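Local coordinates for spindle pole body-associated protein VIK1 (PDB 2O0A) that recruits the minus-end-directed kinesin motor Kar3 to microtubules and, paired with it as a heterodimer, cross-links antiparallel microtubules, at residues A[127-133]-A[167-173]. Residues are numbered along the deposited sequence; the frame is centred on the assembly and turned at random.
Sequences VITLQFV and LDSKLVI
L130 and V172 form an antiparallel hydrogen-bonded pair, with L130 N to V172 O at 2.8 Å and V172 N to L130 O at 3.0 Å. Next along, T129 and I173 make a non-hydrogen-bonded pair, and the bond of I128 to I174 carries the pairing onward. Toward L167 the regular pairing stops: a water accepts from F132 N, donates to K170 O and is hydrogen-bonded to S169 OG, bridging the two segments where their backbones have moved apart.

Here the Q131 side chain takes over. Its CG stands anti to the carbonyl carbon (chi1 -63°) and the extended chain beyond passes K170 O, carrying the amide up to the irregular connection around S169 and K170. Q131 NE2 gives to L167 O and to S169 O, each at 3.0 Å; S169 O lies in the amide plane and L167 O is tilted from it by 16°, while NE2 sits above both carbonyl planes. Q131 OE1 takes a 2.8 Å bond from a second water, which accepts from L167 N. L171 lays CB against Q131 CG, while L171 CD2 reaches T129 CB at 3.7 Å; T129 OG1 bonds Q204 on strand 197-207. Beyond the amide, V133 CG1 rests 3.5 Å from S169 CB.

A leucine in place of Q131 would probably leave the carbonyls of L167 and S169 without this donor and the connection freer to shift.

The contact thus exemplifies a side-chain amide substituting for strand pairing: at the margin of the central sheet of this kinesin-like motor homology domain, one glutamine uses NE2 directly and OE1 through a water to hold an irregular connection against strand 126-136.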
ATOM      1  N   VAL A 127     -15.920   7.170  12.208  1.00 14.05           N
ATOM      2  CA  VAL A 127     -16.296   7.973  11.044  1.00 14.94           C
ATOM      3  C   VAL A 127     -15.034   8.110  10.185  1.00 14.66           C
ATOM      4  O   VAL A 127     -13.946   8.391  10.691  1.00 14.83           O
ATOM      5  CB  VAL A 127     -16.839   9.361  11.424  1.00 14.26           C
ATOM      6  CG1 VAL A 127     -17.079  10.216  10.177  1.00 16.21           C
ATOM      7  CG2 VAL A 127     -18.163   9.206  12.172  1.00 15.07           C
ATOM      8  N   ILE A 128     -15.198   7.849   8.898  1.00 14.44           N
ATOM      9  CA  ILE A 128     -14.063   7.689   7.979  1.00 15.05           C
ATOM     10  C   ILE A 128     -14.053   8.809   6.946  1.00 14.72           C
ATOM     11  O   ILE A 128     -15.078   9.073   6.301  1.00 15.34           O
ATOM     12  CB  ILE A 128     -14.125   6.300   7.266  1.00 14.45           C
ATOM     13  CG1 ILE A 128     -14.100   5.190   8.317  1.00 16.19           C
ATOM     14  CG2 ILE A 128     -12.969   6.140   6.276  1.00 16.16           C
ATOM     15  CD1 ILE A 128     -14.314   3.795   7.772  1.00 15.67           C
ATOM     16  N   THR A 129     -12.909   9.479   6.803  1.00 14.76           N
ATOM     17  CA  THR A 129     -12.759  10.509   5.771  1.00 14.29           C
ATOM     18  C   THR A 129     -11.716  10.114   4.741  1.00 14.09           C
ATOM     19  O   THR A 129     -10.871   9.263   5.001  1.00 13.83           O
ATOM     20  CB  THR A 129     -12.311  11.858   6.368  1.00 14.76           C
ATOM     21  OG1 THR A 129     -10.945  11.767   6.772  1.00 16.04           O
ATOM     22  CG2 THR A 129     -13.158  12.204   7.575  1.00 15.62           C
ATOM     23  N   LEU A 130     -11.784  10.751   3.581  1.00 13.69           N
ATOM     24  CA  LEU A 130     -10.828  10.485   2.516  1.00 12.87           C
ATOM     25  C   LEU A 130     -10.464  11.745   1.748  1.00 12.85           C
ATOM     26  O   LEU A 130     -11.324  12.572   1.461  1.00 13.17           O
ATOM     27  CB  LEU A 130     -11.385   9.399   1.572  1.00 13.38           C
ATOM     28  CG  LEU A 130     -10.452   8.824   0.493  1.00 13.69           C
ATOM     29  CD1 LEU A 130     -10.727   7.336   0.210  1.00 16.69           C
ATOM     30  CD2 LEU A 130     -10.535   9.644  -0.800  1.00 15.71           C
ATOM     31  N   GLN A 131      -9.176  11.857   1.448  1.00 12.54           N
ATOM     32  CA  GLN A 131      -8.652  12.824   0.475  1.00 12.40           C
ATOM     33  C   GLN A 131      -7.808  12.060  -0.523  1.00 12.83           C
ATOM     34  O   GLN A 131      -7.268  11.009  -0.192  1.00 11.84           O
ATOM     35  CB  GLN A 131      -7.776  13.868   1.166  1.00 13.11           C
ATOM     36  CG  GLN A 131      -8.547  14.707   2.180  1.00 14.12           C
ATOM     37  CD  GLN A 131      -7.636  15.545   3.010  1.00 16.37           C
ATOM     38  OE1 GLN A 131      -6.983  15.047   3.926  1.00 20.83           O
ATOM     39  NE2 GLN A 131      -7.578  16.829   2.706  1.00 15.31           N
ATOM     40  N   PHE A 132      -7.688  12.591  -1.731  1.00 12.15           N
ATOM     41  CA  PHE A 132      -6.965  11.890  -2.799  1.00 11.95           C
ATOM     42  C   PHE A 132      -6.353  12.946  -3.696  1.00 13.32           C
ATOM     43  O   PHE A 132      -7.071  13.714  -4.327  1.00 13.74           O
ATOM     44  CB  PHE A 132      -7.969  10.988  -3.546  1.00 11.97           C
ATOM     45  CG  PHE A 132      -7.397  10.172  -4.680  1.00 12.44           C
ATOM     46  CD1 PHE A 132      -6.033   9.954  -4.834  1.00 12.74           C
ATOM     47  CD2 PHE A 132      -8.273   9.575  -5.575  1.00 13.88           C
ATOM     48  CE1 PHE A 132      -5.540   9.181  -5.902  1.00 14.36           C
ATOM     49  CE2 PHE A 132      -7.794   8.787  -6.630  1.00 13.75           C
ATOM     50  CZ  PHE A 132      -6.445   8.603  -6.800  1.00 13.11           C
ATOM     51  N   VAL A 133      -5.023  12.990  -3.713  1.00 13.67           N
ATOM     52  CA  VAL A 133      -4.304  13.919  -4.578  1.00 14.72           C
ATOM     53  C   VAL A 133      -3.304  13.172  -5.452  1.00 15.99           C
ATOM     54  O   VAL A 133      -2.962  12.029  -5.172  1.00 15.76           O
ATOM     55  CB  VAL A 133      -3.550  15.004  -3.775  1.00 14.42           C
ATOM     56  CG1 VAL A 133      -4.507  15.795  -2.891  1.00 15.35           C
ATOM     57  CG2 VAL A 133      -2.437  14.387  -2.946  1.00 15.48           C
ATOM     58  N   LEU A 167      -3.116  17.527   4.033  1.00 22.28           N
ATOM     59  CA  LEU A 167      -3.439  17.788   2.646  1.00 21.34           C
ATOM     60  C   LEU A 167      -4.451  18.921   2.605  1.00 20.67           C
ATOM     61  O   LEU A 167      -5.500  18.856   3.252  1.00 20.67           O
ATOM     62  CB  LEU A 167      -4.015  16.528   1.978  1.00 21.54           C
ATOM     63  CG  LEU A 167      -3.084  15.422   1.460  1.00 22.13           C
ATOM     64  CD1 LEU A 167      -2.141  14.853   2.514  1.00 24.57           C
ATOM     65  CD2 LEU A 167      -3.929  14.307   0.866  1.00 20.76           C
ATOM     66  N   ASP A 168      -4.107  19.979   1.880  1.00 20.56           N
ATOM     67  CA  ASP A 168      -5.053  21.023   1.566  1.00 20.01           C
ATOM     68  C   ASP A 168      -5.656  20.591   0.243  1.00 19.10           C
ATOM     69  O   ASP A 168      -5.100  20.851  -0.830  1.00 19.38           O
ATOM     70  CB  ASP A 168      -4.324  22.367   1.455  1.00 20.84           C
ATOM     71  CG  ASP A 168      -5.229  23.508   1.064  1.00 21.98           C
ATOM     72  OD1 ASP A 168      -6.446  23.310   0.850  1.00 23.56           O
ATOM     73  OD2 ASP A 168      -4.695  24.638   0.968  0.50 21.06           O
ATOM     74  N   SER A 169      -6.752  19.837   0.355  1.00 17.86           N
ATOM     75  CA  SER A 169      -7.456  19.273  -0.784  1.00 16.98           C
ATOM     76  C   SER A 169      -8.821  18.847  -0.288  1.00 16.31           C
ATOM     77  O   SER A 169      -9.054  18.766   0.922  1.00 15.39           O
ATOM     78  CB  SER A 169      -6.692  18.072  -1.359  1.00 16.95           C
ATOM     79  OG  SER A 169      -6.823  16.935  -0.521  1.00 16.49           O
ATOM     80  N   LYS A 170      -9.725  18.589  -1.228  1.00 16.48           N
ATOM     81  CA  LYS A 170     -11.090  18.206  -0.902  1.00 16.72           C
ATOM     82  C   LYS A 170     -11.134  16.971  -0.010  1.00 16.82           C
ATOM     83  O   LYS A 170     -10.500  15.949  -0.311  1.00 16.61           O
ATOM     84  CB  LYS A 170     -11.863  17.934  -2.185  1.00 16.37           C
ATOM     85  CG  LYS A 170     -13.301  17.490  -1.973  1.00 19.27           C
ATOM     86  CD  LYS A 170     -14.156  18.576  -1.345  1.00 24.31           C
ATOM     87  CE  LYS A 170     -15.542  18.039  -1.005  1.00 27.81           C
ATOM     88  NZ  LYS A 170     -16.195  17.392  -2.186  1.00 30.76           N
ATOM     89  N   LEU A 171     -11.898  17.076   1.074  1.00 17.06           N
ATOM     90  CA  LEU A 171     -12.099  15.976   2.014  1.00 17.55           C
ATOM     91  C   LEU A 171     -13.555  15.534   1.995  1.00 17.96           C
ATOM     92  O   LEU A 171     -14.475  16.358   2.058  1.00 18.69           O
ATOM     93  CB  LEU A 171     -11.692  16.400   3.428  1.00 18.50           C
ATOM     94  CG  LEU A 171     -11.790  15.328   4.525  1.00 19.59           C
ATOM     95  CD1 LEU A 171     -10.728  15.497   5.584  1.00 22.31           C
ATOM     96  CD2 LEU A 171     -13.174  15.275   5.158  1.00 20.60           C
ATOM     97  N   VAL A 172     -13.756  14.224   1.907  1.00 17.32           N
ATOM     98  CA  VAL A 172     -15.094  13.643   1.902  1.00 17.99           C
ATOM     99  C   VAL A 172     -15.251  12.725   3.106  1.00 17.63           C
ATOM    100  O   VAL A 172     -14.352  11.954   3.444  1.00 17.03           O
ATOM    101  CB  VAL A 172     -15.359  12.847   0.612  1.00 18.31           C
ATOM    102  CG1 VAL A 172     -16.733  12.195   0.647  1.00 20.99           C
ATOM    103  CG2 VAL A 172     -15.227  13.758  -0.627  1.00 20.13           C
ATOM    104  N   ILE A 173     -16.405  12.818   3.760  1.00 16.82           N
ATOM    105  CA  ILE A 173     -16.773  11.853   4.784  1.00 17.45           C
ATOM    106  C   ILE A 173     -17.518  10.702   4.106  1.00 18.11           C
ATOM    107  O   ILE A 173     -18.534  10.919   3.452  1.00 18.18           O
ATOM    108  CB  ILE A 173     -17.631  12.510   5.870  1.00 16.93           C
ATOM    109  CG1 ILE A 173     -16.810  13.597   6.567  1.00 19.60           C
ATOM    110  CG2 ILE A 173     -18.100  11.441   6.850  1.00 18.60           C
ATOM    111  CD1 ILE A 173     -17.581  14.434   7.570  1.00 21.79           C
TER
HETATM  112  O   HOH W   1      -5.265  16.307   5.700  1.00 22.37           O
HETATM  113  O   HOH W   2      -8.624  15.371  -2.055  1.00 12.54           O